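Local coordinates for protein NAD(+) phosphorylase MbcT (Mycobacterium tuberculosis, PDB 6FKG) that degrades NAD(+) by phosphorolysis, releasing nicotinamide and ADP-ribose 1''-phosphate, and so kills the cell unless its cognate antitoxin MbcA blocks the active site, at residues B[45-50]-B[126-131]; B[57-62]-B[151-156]; B[100-105]-B[141-146]. All blocks are in the same frame, centred on the assembly; numbering follows the deposited sequence.

Interaction 1: residues B[45-50]-B[126-131]; sequences GGRWNP and SGCQAV
The indole of Trp48 lies with one face over Cys128 and an edge toward Val131. Cys128 CB sits above the six-membered ring, 3.7 Å from its centroid and 15° off the normal, a CH-pi contact; SG of the same residue is also 3.7 Å from that centroid, a sulfur-aromatic contact. With SG anti to the carbonyl carbon (chi1 -64°), the whole small side chain lies against the ring. Val131 CG1 meets the rim near the ring plane, 4.3 Å from Trp48 CZ3.

Next to this apolar layer, Gln129 reaches from helix 126-137 into the type I beta turn from Gly46 to Asn49. Its chain runs extended beyond CG (chi2 179°), which carries NE2 to Gly46 O at 3.0 Å; a weak bond to Asn49 O has the same length. Gly46 O also accepts from Asn49 N, and the two donors come from opposite faces of its plane. The Arg47 guanidinium has its partners elsewhere, NH2 in a salt bridge with the C-terminal carboxylate of Val115 of an MbcA chain.

One amide nitrogen thus reaches both end carbonyls of the turn, firmly only at Gly46 O, while slim cysteine lets the indole lie close, consistent with a loop held on helix 126-137 by polar and aromatic contacts.

Interaction 2: residues B[57-62]-B[151-156]; sequences IYLADS and VGLVVT
Strands 56-60 and 150-156 are antiparallel neighbours in the mixed sheet of the RES domain, a member of the ADP-ribosyl clan, and Ile57 with Val155 and Leu59 with Leu153 form its hydrogen-bonded pairs here. Each pair is closed by two backbone bonds, the shortest of them Leu153 N to Leu59 O at 2.8 Å.

Between them stands the non-hydrogen-bonded pair Tyr58 and Val154, whose side chains run alongside each other. Val154 CG1 lies over a face of the phenol ring, 4.0 Å from its centroid and 21° off the normal, while CG2 approaches Tyr58 CE2 at 3.5 Å. Beta-branched valine offers both methyls to the one flat ring. On this side Phe114 of an MbcA chain also meets the Tyr58 ring. On the face of Ile57, Leu59, Leu153 and Val155 the contact is aliphatic, Leu59 CD1 packing on Val155 CG2 at 3.6 Å, and side chains of strands 19-30 and 89-103, in the same curled sheet, pack against it.

Gly152 and Ala60, with little or no side chain, bring their CA atoms to 4.4 Å. Where the first strand ends, Asp61 CG lies between backbone N and carbonyl carbon (chi1 71°), bringing OD1 to Val151 N at 3.0 Å; that N-H comes from above the carboxylate plane, and Asp61 N bonds Val151 O.

Interaction 3: residues B[100-105]-B[141-146]; sequences AVLDLT and QGVLVP
Leu104 and Val143 meet in the tightly packed part of this contact, where CD1 of the leucine touches CG1 of the valine at 3.6 Å. With CG1 of Val143 anti to the backbone N (chi1 -175°), this methyl is placed against both Leu104 and the carbonyl of Leu102. Helix 126-137 closes over this side through Val131 and Ala135, so branched aliphatic residues suit it. On the reverse face Leu144 CB lies near Val101 CG2, and its side chain also touches Trp21 and Val151.

The parallel strands 89-103 and 142-147 are bonded alternately: Leu102 N to Gly142 O at 3.0 Å, then Leu144 N to Leu102 O at 2.8 Å. Leu144 O in turn receives Leu104 N.

At the partly exposed corner, Asp103 OD1 accepts Thr105 OG1 at 2.6 Å on its syn lone pair and Thr105 N from above the carboxylate plane, an Asx turn where the strand ends; Thr105 CG2 still packs on Leu144 CG at 3.7 Å. At the other end the buried amide of Gln141 meets partly exposed Ala100: OE1 takes Ala100 N on a lone pair at 2.8 Å, nearly straight at 175°, while NE2 bonds Arg161 O and Gln166 OE1.

With both ends of its amide bonded, Gln141 has its flip settled and carries the pairing on before strand 142-147 begins.

All three contacts are largely buried, but they differ in depth: interaction 2 lies about 3 Å from the chain centre, interaction 3 about 9 Å and interaction 1 about 11 Å (centre to centre). Interactions 2 and 3 belong to one sheet, joined where Val145 O accepts Gly152 N and Val154 O accepts Val143 N; one pairs its strands antiparallel, the other parallel. Interaction 1 sets a loop on a helix and relies on side-chain amide and aromatic chemistry. It meets both others: Tyr58 OH bonds Asn49 OD1 and Trp48 N, and the Trp48 ring packs on Val145 and Leu104. MbcA chains touch interactions 1 and 2, whereas no other chain touches interaction 3.

Interaction 1: residues B[45-50]-B[126-131]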
ATOM      1  N   GLY B  45     -25.794   5.819 -11.042  1.00 28.01           N
ATOM      2  CA  GLY B  45     -26.637   6.127  -9.900  1.00 28.26           C
ATOM      3  C   GLY B  45     -27.616   7.219 -10.294  1.00 30.80           C
ATOM      4  O   GLY B  45     -27.407   7.908 -11.292  1.00 33.03           O
ATOM      5  N   GLY B  46     -28.684   7.371  -9.515  1.00 29.63           N
ATOM      6  CA  GLY B  46     -29.654   8.441  -9.698  1.00 33.05           C
ATOM      7  C   GLY B  46     -30.075   8.913  -8.320  1.00 29.75           C
ATOM      8  O   GLY B  46     -29.668   8.319  -7.322  1.00 29.91           O
ATOM      9  N   ARG B  47     -30.874   9.981  -8.242  1.00 30.91           N
ATOM     10  CA  ARG B  47     -31.229  10.510  -6.938  1.00 34.80           C
ATOM     11  C   ARG B  47     -31.819   9.416  -6.055  1.00 35.08           C
ATOM     12  O   ARG B  47     -31.517   9.347  -4.859  1.00 34.28           O
ATOM     13  CB  ARG B  47     -32.218  11.682  -7.041  1.00 34.27           C
ATOM     14  CG  ARG B  47     -32.640  12.189  -5.650  1.00 45.12           C
ATOM     15  CD  ARG B  47     -33.255  13.584  -5.681  1.00 49.18           C
ATOM     16  NE  ARG B  47     -32.347  14.608  -6.207  1.00 39.99           N
ATOM     17  CZ  ARG B  47     -31.527  15.365  -5.480  1.00 42.61           C
ATOM     18  NH1 ARG B  47     -31.465  15.245  -4.154  1.00 41.78           N
ATOM     19  NH2 ARG B  47     -30.758  16.262  -6.087  1.00 39.82           N
ATOM     20  N   TRP B  48     -32.617   8.541  -6.659  1.00 32.43           N
ATOM     21  CA  TRP B  48     -33.336   7.509  -5.922  1.00 31.94           C
ATOM     22  C   TRP B  48     -32.816   6.077  -6.135  1.00 33.63           C
ATOM     23  O   TRP B  48     -33.521   5.124  -5.856  1.00 33.67           O
ATOM     24  CB  TRP B  48     -34.830   7.565  -6.292  1.00 33.90           C
ATOM     25  CG  TRP B  48     -35.509   8.826  -5.820  1.00 32.34           C
ATOM     26  CD1 TRP B  48     -35.677   9.989  -6.522  1.00 33.78           C
ATOM     27  CD2 TRP B  48     -36.098   9.046  -4.528  1.00 32.51           C
ATOM     28  NE1 TRP B  48     -36.339  10.923  -5.739  1.00 34.23           N
ATOM     29  CE2 TRP B  48     -36.606  10.363  -4.515  1.00 33.19           C
ATOM     30  CE3 TRP B  48     -36.241   8.257  -3.380  1.00 34.54           C
ATOM     31  CZ2 TRP B  48     -37.265  10.900  -3.402  1.00 35.10           C
ATOM     32  CZ3 TRP B  48     -36.901   8.800  -2.268  1.00 31.35           C
ATOM     33  CH2 TRP B  48     -37.401  10.103  -2.296  1.00 34.71           C
ATOM     34  N   ASN B  49     -31.594   5.916  -6.625  1.00 31.09           N
ATOM     35  CA  ASN B  49     -31.015   4.568  -6.693  1.00 26.95           C
ATOM     36  C   ASN B  49     -29.507   4.598  -6.611  1.00 26.99           C
ATOM     37  O   ASN B  49     -28.858   5.414  -7.265  1.00 28.70           O
ATOM     38  CB  ASN B  49     -31.429   3.826  -7.985  1.00 28.56           C
ATOM     39  CG  ASN B  49     -30.781   4.402  -9.224  1.00 30.30           C
ATOM     40  OD1 ASN B  49     -31.222   5.433  -9.735  1.00 28.94           O
ATOM     41  ND2 ASN B  49     -29.722   3.752  -9.706  1.00 29.43           N
ATOM     42  N   PRO B  50     -28.938   3.688  -5.815  1.00 31.01           N
ATOM     43  CA  PRO B  50     -27.484   3.543  -5.827  1.00 29.65           C
ATOM     44  C   PRO B  50     -27.080   2.951  -7.170  1.00 27.64           C
ATOM     45  O   PRO B  50     -27.924   2.353  -7.847  1.00 32.87           O
ATOM     46  CB  PRO B  50     -27.219   2.564  -4.684  1.00 35.37           C
ATOM     47  CG  PRO B  50     -28.445   1.691  -4.690  1.00 36.80           C
ATOM     48  CD  PRO B  50     -29.594   2.619  -5.040  1.00 31.46           C
ATOM     49  N   SER B 126     -27.744  10.576  -0.769  1.00 36.71           N
ATOM     50  CA  SER B 126     -27.567   9.339   0.011  1.00 42.25           C
ATOM     51  C   SER B 126     -28.858   8.803   0.632  1.00 38.14           C
ATOM     52  O   SER B 126     -29.146   7.605   0.554  1.00 32.83           O
ATOM     53  CB  SER B 126     -26.523   9.529   1.119  1.00 45.30           C
ATOM     54  OG  SER B 126     -26.994  10.365   2.164  1.00 55.71           O
ATOM     55  N   GLY B 127     -29.642   9.680   1.250  1.00 32.76           N
ATOM     56  CA  GLY B 127     -30.870   9.242   1.890  1.00 32.23           C
ATOM     57  C   GLY B 127     -31.880   8.672   0.920  1.00 35.81           C
ATOM     58  O   GLY B 127     -32.417   7.577   1.140  1.00 32.24           O
ATOM     59  N   CYS B 128     -32.154   9.406  -0.158  1.00 33.47           N
ATOM     60  CA  CYS B 128     -33.051   8.901  -1.204  1.00 33.66           C
ATOM     61  C   CYS B 128     -32.536   7.591  -1.799  1.00 28.81           C
ATOM     62  O   CYS B 128     -33.320   6.682  -2.082  1.00 30.68           O
ATOM     63  CB  CYS B 128     -33.229   9.925  -2.323  1.00 28.51           C
ATOM     64  SG  CYS B 128     -34.035  11.470  -1.774  1.00 33.39           S
ATOM     65  N   GLN B 129     -31.226   7.494  -2.021  1.00 30.04           N
ATOM     66  CA  GLN B 129     -30.696   6.261  -2.617  1.00 31.44           C
ATOM     67  C   GLN B 129     -30.876   5.061  -1.696  1.00 31.23           C
ATOM     68  O   GLN B 129     -31.187   3.963  -2.151  1.00 31.29           O
ATOM     69  CB  GLN B 129     -29.221   6.427  -2.975  1.00 31.74           C
ATOM     70  CG  GLN B 129     -28.996   7.328  -4.185  1.00 32.07           C
ATOM     71  CD  GLN B 129     -27.527   7.510  -4.505  1.00 36.37           C
ATOM     72  OE1 GLN B 129     -26.700   7.661  -3.606  1.00 35.90           O
ATOM     73  NE2 GLN B 129     -27.190   7.480  -5.789  1.00 33.68           N
ATOM     74  N   ALA B 130     -30.683   5.265  -0.398  1.00 32.51           N
ATOM     75  CA  ALA B 130     -30.875   4.180   0.555  1.00 32.46           C
ATOM     76  C   ALA B 130     -32.328   3.730   0.550  1.00 33.17           C
ATOM     77  O   ALA B 130     -32.619   2.535   0.636  1.00 32.67           O
ATOM     78  CB  ALA B 130     -30.457   4.607   1.948  1.00 33.81           C
ATOM     79  N   VAL B 131     -33.240   4.693   0.437  1.00 29.62           N
ATOM     80  CA  VAL B 131     -34.662   4.371   0.410  1.00 31.65           C
ATOM     81  C   VAL B 131     -35.031   3.614  -0.876  1.00 33.27           C
ATOM     82  O   VAL B 131     -35.743   2.598  -0.823  1.00 32.82           O
ATOM     83  CB  VAL B 131     -35.526   5.656   0.564  1.00 32.74           C
ATOM     84  CG1 VAL B 131     -36.990   5.357   0.310  1.00 37.83           C
ATOM     85  CG2 VAL B 131     -35.342   6.250   1.961  1.00 31.90           C
TER

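Interaction 2: residues B[57-62]-B[151-156]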
ATOM      1  N   ILE B  57     -35.569   3.518 -14.086  1.00 25.57           N
ATOM      2  CA  ILE B  57     -36.136   4.437 -15.073  1.00 28.49           C
ATOM      3  C   ILE B  57     -36.798   5.583 -14.342  1.00 31.43           C
ATOM      4  O   ILE B  57     -37.611   5.353 -13.454  1.00 30.91           O
ATOM      5  CB  ILE B  57     -37.220   3.768 -15.944  1.00 32.89           C
ATOM      6  CG1 ILE B  57     -36.685   2.550 -16.693  1.00 41.78           C
ATOM      7  CG2 ILE B  57     -37.790   4.760 -16.939  1.00 42.16           C
ATOM      8  CD1 ILE B  57     -37.802   1.832 -17.442  1.00 41.20           C
ATOM      9  N   TYR B  58     -36.486   6.818 -14.730  1.00 26.20           N
ATOM     10  CA  TYR B  58     -37.096   7.977 -14.094  1.00 24.61           C
ATOM     11  C   TYR B  58     -38.173   8.597 -14.991  1.00 30.79           C
ATOM     12  O   TYR B  58     -37.898   8.967 -16.136  1.00 32.69           O
ATOM     13  CB  TYR B  58     -36.006   8.995 -13.745  1.00 26.81           C
ATOM     14  CG  TYR B  58     -35.174   8.565 -12.549  1.00 25.77           C
ATOM     15  CD1 TYR B  58     -34.147   7.639 -12.689  1.00 27.07           C
ATOM     16  CD2 TYR B  58     -35.453   9.060 -11.275  1.00 29.16           C
ATOM     17  CE1 TYR B  58     -33.395   7.225 -11.591  1.00 27.46           C
ATOM     18  CE2 TYR B  58     -34.711   8.653 -10.173  1.00 33.84           C
ATOM     19  CZ  TYR B  58     -33.691   7.726 -10.340  1.00 30.76           C
ATOM     20  OH  TYR B  58     -32.962   7.313  -9.252  1.00 29.68           O
ATOM     21  N   LEU B  59     -39.402   8.670 -14.472  1.00 29.97           N
ATOM     22  CA  LEU B  59     -40.530   9.239 -15.204  1.00 27.04           C
ATOM     23  C   LEU B  59     -41.196  10.337 -14.396  1.00 29.55           C
ATOM     24  O   LEU B  59     -41.097  10.352 -13.182  1.00 30.10           O
ATOM     25  CB  LEU B  59     -41.569   8.161 -15.542  1.00 30.68           C
ATOM     26  CG  LEU B  59     -40.983   6.957 -16.300  1.00 38.24           C
ATOM     27  CD1 LEU B  59     -41.091   5.716 -15.453  1.00 46.56           C
ATOM     28  CD2 LEU B  59     -41.706   6.755 -17.600  1.00 38.38           C
ATOM     29  N   ALA B  60     -41.905  11.238 -15.078  1.00 27.28           N
ATOM     30  CA  ALA B  60     -42.692  12.264 -14.394  1.00 29.64           C
ATOM     31  C   ALA B  60     -44.171  12.060 -14.712  1.00 30.93           C
ATOM     32  O   ALA B  60     -44.485  11.430 -15.721  1.00 34.91           O
ATOM     33  CB  ALA B  60     -42.240  13.649 -14.823  1.00 29.55           C
ATOM     34  N   ASP B  61     -45.073  12.618 -13.896  1.00 29.58           N
ATOM     35  CA  ASP B  61     -46.510  12.368 -14.076  1.00 33.00           C
ATOM     36  C   ASP B  61     -47.195  13.344 -15.037  1.00 37.10           C
ATOM     37  O   ASP B  61     -48.413  13.296 -15.223  1.00 35.06           O
ATOM     38  CB  ASP B  61     -47.252  12.387 -12.721  1.00 35.20           C
ATOM     39  CG  ASP B  61     -47.357  13.782 -12.112  1.00 42.76           C
ATOM     40  OD1 ASP B  61     -46.503  14.652 -12.391  1.00 37.16           O
ATOM     41  OD2 ASP B  61     -48.310  14.015 -11.337  1.00 42.12           O
ATOM     42  N   SER B  62     -46.420  14.225 -15.649  1.00 32.23           N
ATOM     43  CA  SER B  62     -46.938  15.097 -16.698  1.00 34.61           C
ATOM     44  C   SER B  62     -45.804  15.540 -17.599  1.00 36.99           C
ATOM     45  O   SER B  62     -44.642  15.523 -17.191  1.00 32.41           O
ATOM     46  CB  SER B  62     -47.628  16.328 -16.107  1.00 39.46           C
ATOM     47  OG  SER B  62     -46.670  17.232 -15.565  1.00 39.94           O
ATOM     48  N   VAL B 151     -45.051  15.058  -9.748  1.00 36.71           N
ATOM     49  CA  VAL B 151     -44.754  13.749  -9.146  1.00 33.55           C
ATOM     50  C   VAL B 151     -43.812  12.937 -10.029  1.00 33.92           C
ATOM     51  O   VAL B 151     -43.953  12.922 -11.250  1.00 34.04           O
ATOM     52  CB  VAL B 151     -46.049  12.954  -8.881  1.00 34.52           C
ATOM     53  CG1 VAL B 151     -45.727  11.548  -8.393  1.00 34.21           C
ATOM     54  CG2 VAL B 151     -46.899  13.694  -7.859  1.00 42.86           C
ATOM     55  N   GLY B 152     -42.824  12.299  -9.411  1.00 31.60           N
ATOM     56  CA  GLY B 152     -41.901  11.431 -10.123  1.00 31.12           C
ATOM     57  C   GLY B 152     -42.139   9.969  -9.817  1.00 34.27           C
ATOM     58  O   GLY B 152     -42.661   9.609  -8.756  1.00 33.24           O
ATOM     59  N   LEU B 153     -41.784   9.122 -10.775  1.00 33.80           N
ATOM     60  CA  LEU B 153     -41.847   7.684 -10.594  1.00 30.75           C
ATOM     61  C   LEU B 153     -40.491   7.094 -10.932  1.00 29.31           C
ATOM     62  O   LEU B 153     -39.951   7.337 -12.013  1.00 31.21           O
ATOM     63  CB  LEU B 153     -42.927   7.065 -11.481  1.00 34.10           C
ATOM     64  CG  LEU B 153     -42.929   5.536 -11.539  1.00 36.70           C
ATOM     65  CD1 LEU B 153     -43.158   4.932 -10.151  1.00 38.18           C
ATOM     66  CD2 LEU B 153     -43.968   5.050 -12.541  1.00 35.48           C
ATOM     67  N   VAL B 154     -39.941   6.323 -10.003  1.00 28.06           N
ATOM     68  CA  VAL B 154     -38.709   5.596 -10.251  1.00 28.47           C
ATOM     69  C   VAL B 154     -39.053   4.127 -10.374  1.00 30.61           C
ATOM     70  O   VAL B 154     -39.530   3.541  -9.410  1.00 30.70           O
ATOM     71  CB  VAL B 154     -37.693   5.795  -9.122  1.00 32.41           C
ATOM     72  CG1 VAL B 154     -36.334   5.241  -9.533  1.00 29.68           C
ATOM     73  CG2 VAL B 154     -37.589   7.282  -8.792  1.00 36.27           C
ATOM     74  N   VAL B 155     -38.844   3.548 -11.556  1.00 26.95           N
ATOM     75  CA  VAL B 155     -39.203   2.153 -11.792  1.00 25.76           C
ATOM     76  C   VAL B 155     -37.944   1.292 -11.732  1.00 28.43           C
ATOM     77  O   VAL B 155     -37.010   1.503 -12.490  1.00 30.42           O
ATOM     78  CB  VAL B 155     -39.903   1.964 -13.157  1.00 28.91           C
ATOM     79  CG1 VAL B 155     -40.336   0.514 -13.330  1.00 35.63           C
ATOM     80  CG2 VAL B 155     -41.103   2.886 -13.259  1.00 35.91           C
ATOM     81  N   THR B 156     -37.922   0.322 -10.830  1.00 29.62           N
ATOM     82  CA  THR B 156     -36.670  -0.363 -10.514  1.00 35.71           C
ATOM     83  C   THR B 156     -36.695  -1.796 -11.019  1.00 35.09           C
ATOM     84  O   THR B 156     -37.633  -2.542 -10.729  1.00 38.21           O
ATOM     85  CB  THR B 156     -36.383  -0.337  -8.988  1.00 39.01           C
ATOM     86  OG1 THR B 156     -37.519  -0.829  -8.272  1.00 43.73           O
ATOM     87  CG2 THR B 156     -36.119   1.090  -8.511  1.00 37.92           C
TER

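Interaction 3: residues B[100-105]-B[141-146]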
ATOM      1  N   ALA B 100     -46.849  -1.466  -8.422  1.00 39.69           N
ATOM      2  CA  ALA B 100     -46.816  -1.557  -6.964  1.00 46.04           C
ATOM      3  C   ALA B 100     -45.677  -0.709  -6.439  1.00 42.09           C
ATOM      4  O   ALA B 100     -44.519  -1.117  -6.484  1.00 40.71           O
ATOM      5  CB  ALA B 100     -46.663  -3.019  -6.505  1.00 43.71           C
ATOM      6  N   VAL B 101     -46.000   0.483  -5.946  1.00 37.59           N
ATOM      7  CA  VAL B 101     -44.966   1.448  -5.620  1.00 36.88           C
ATOM      8  C   VAL B 101     -45.014   1.904  -4.168  1.00 39.02           C
ATOM      9  O   VAL B 101     -46.084   1.988  -3.561  1.00 40.05           O
ATOM     10  CB  VAL B 101     -45.067   2.694  -6.531  1.00 39.69           C
ATOM     11  CG1 VAL B 101     -44.902   2.297  -7.986  1.00 37.09           C
ATOM     12  CG2 VAL B 101     -46.410   3.397  -6.317  1.00 40.52           C
ATOM     13  N   LEU B 102     -43.840   2.176  -3.608  1.00 34.25           N
ATOM     14  CA  LEU B 102     -43.742   2.872  -2.336  1.00 36.67           C
ATOM     15  C   LEU B 102     -44.193   4.321  -2.530  1.00 39.87           C
ATOM     16  O   LEU B 102     -43.593   5.057  -3.313  1.00 36.15           O
ATOM     17  CB  LEU B 102     -42.309   2.825  -1.805  1.00 32.94           C
ATOM     18  CG  LEU B 102     -42.079   3.517  -0.457  1.00 35.41           C
ATOM     19  CD1 LEU B 102     -42.815   2.801   0.675  1.00 33.59           C
ATOM     20  CD2 LEU B 102     -40.582   3.565  -0.184  1.00 35.48           C
ATOM     21  N   ASP B 103     -45.250   4.730  -1.832  1.00 37.07           N
ATOM     22  CA  ASP B 103     -45.804   6.071  -2.032  1.00 36.66           C
ATOM     23  C   ASP B 103     -45.181   7.086  -1.088  1.00 42.50           C
ATOM     24  O   ASP B 103     -45.541   7.144   0.079  1.00 41.26           O
ATOM     25  CB  ASP B 103     -47.324   6.064  -1.837  1.00 35.85           C
ATOM     26  CG  ASP B 103     -47.960   7.412  -2.133  1.00 45.37           C
ATOM     27  OD1 ASP B 103     -47.258   8.344  -2.591  1.00 38.40           O
ATOM     28  OD2 ASP B 103     -49.175   7.536  -1.917  1.00 48.90           O
ATOM     29  N   LEU B 104     -44.278   7.909  -1.611  1.00 36.59           N
ATOM     30  CA  LEU B 104     -43.628   8.934  -0.798  1.00 34.71           C
ATOM     31  C   LEU B 104     -44.111  10.338  -1.175  1.00 43.11           C
ATOM     32  O   LEU B 104     -43.404  11.321  -0.949  1.00 39.56           O
ATOM     33  CB  LEU B 104     -42.102   8.850  -0.951  1.00 32.27           C
ATOM     34  CG  LEU B 104     -41.480   7.510  -0.548  1.00 34.05           C
ATOM     35  CD1 LEU B 104     -39.947   7.544  -0.690  1.00 34.18           C
ATOM     36  CD2 LEU B 104     -41.887   7.125   0.866  1.00 40.39           C
ATOM     37  N   THR B 105     -45.310  10.435  -1.744  1.00 41.05           N
ATOM     38  CA  THR B 105     -45.830  11.741  -2.148  1.00 41.75           C
ATOM     39  C   THR B 105     -46.412  12.510  -0.969  1.00 49.65           C
ATOM     40  O   THR B 105     -46.618  13.720  -1.065  1.00 58.24           O
ATOM     41  CB  THR B 105     -46.895  11.614  -3.263  1.00 38.39           C
ATOM     42  OG1 THR B 105     -47.988  10.821  -2.794  1.00 39.94           O
ATOM     43  CG2 THR B 105     -46.272  10.960  -4.516  1.00 38.79           C
ATOM     44  N   GLN B 141     -42.061  -2.490  -6.995  1.00 34.27           N
ATOM     45  CA  GLN B 141     -41.857  -2.241  -8.411  1.00 32.78           C
ATOM     46  C   GLN B 141     -41.321  -0.833  -8.661  1.00 33.74           C
ATOM     47  O   GLN B 141     -40.793  -0.537  -9.731  1.00 31.81           O
ATOM     48  CB  GLN B 141     -43.157  -2.465  -9.177  1.00 37.61           C
ATOM     49  CG  GLN B 141     -43.576  -3.928  -9.223  1.00 43.23           C
ATOM     50  CD  GLN B 141     -44.742  -4.154 -10.146  1.00 45.33           C
ATOM     51  OE1 GLN B 141     -45.765  -3.479 -10.044  1.00 41.48           O
ATOM     52  NE2 GLN B 141     -44.599  -5.106 -11.057  1.00 50.25           N
ATOM     53  N   GLY B 142     -41.422   0.034  -7.660  1.00 33.12           N
ATOM     54  CA  GLY B 142     -40.847   1.352  -7.811  1.00 33.76           C
ATOM     55  C   GLY B 142     -41.170   2.270  -6.660  1.00 36.01           C
ATOM     56  O   GLY B 142     -41.701   1.844  -5.633  1.00 33.19           O
ATOM     57  N   VAL B 143     -40.844   3.544  -6.835  1.00 31.06           N
ATOM     58  CA  VAL B 143     -41.081   4.522  -5.786  1.00 27.92           C
ATOM     59  C   VAL B 143     -41.735   5.756  -6.405  1.00 30.90           C
ATOM     60  O   VAL B 143     -41.272   6.266  -7.431  1.00 30.39           O
ATOM     61  CB  VAL B 143     -39.776   4.932  -5.072  1.00 31.53           C
ATOM     62  CG1 VAL B 143     -40.087   5.871  -3.893  1.00 30.72           C
ATOM     63  CG2 VAL B 143     -38.989   3.679  -4.584  1.00 33.06           C
ATOM     64  N   LEU B 144     -42.814   6.217  -5.782  1.00 32.86           N
ATOM     65  CA  LEU B 144     -43.498   7.415  -6.225  1.00 33.88           C
ATOM     66  C   LEU B 144     -43.055   8.546  -5.320  1.00 39.81           C
ATOM     67  O   LEU B 144     -43.171   8.460  -4.087  1.00 32.83           O
ATOM     68  CB  LEU B 144     -45.011   7.226  -6.178  1.00 34.92           C
ATOM     69  CG  LEU B 144     -45.886   8.171  -6.992  1.00 38.60           C
ATOM     70  CD1 LEU B 144     -45.685   7.887  -8.480  1.00 35.07           C
ATOM     71  CD2 LEU B 144     -47.330   7.957  -6.572  1.00 41.58           C
ATOM     72  N   VAL B 145     -42.533   9.601  -5.935  1.00 36.04           N
ATOM     73  CA  VAL B 145     -41.774  10.598  -5.204  1.00 34.65           C
ATOM     74  C   VAL B 145     -42.252  11.985  -5.556  1.00 35.20           C
ATOM     75  O   VAL B 145     -42.816  12.199  -6.627  1.00 36.99           O
ATOM     76  CB  VAL B 145     -40.252  10.486  -5.515  1.00 32.74           C
ATOM     77  CG1 VAL B 145     -39.713   9.110  -5.130  1.00 36.72           C
ATOM     78  CG2 VAL B 145     -39.965  10.768  -7.013  1.00 34.60           C
ATOM     79  N   PRO B 146     -42.028  12.948  -4.662  1.00 37.00           N
ATOM     80  CA  PRO B 146     -42.321  14.306  -5.128  1.00 36.14           C
ATOM     81  C   PRO B 146     -41.237  14.731  -6.121  1.00 35.03           C
ATOM     82  O   PRO B 146     -40.108  14.249  -6.040  1.00 36.60           O
ATOM     83  CB  PRO B 146     -42.284  15.138  -3.847  1.00 43.33           C
ATOM     84  CG  PRO B 146     -41.322  14.400  -2.960  1.00 52.80           C
ATOM     85  CD  PRO B 146     -41.372  12.932  -3.342  1.00 42.94           C
TER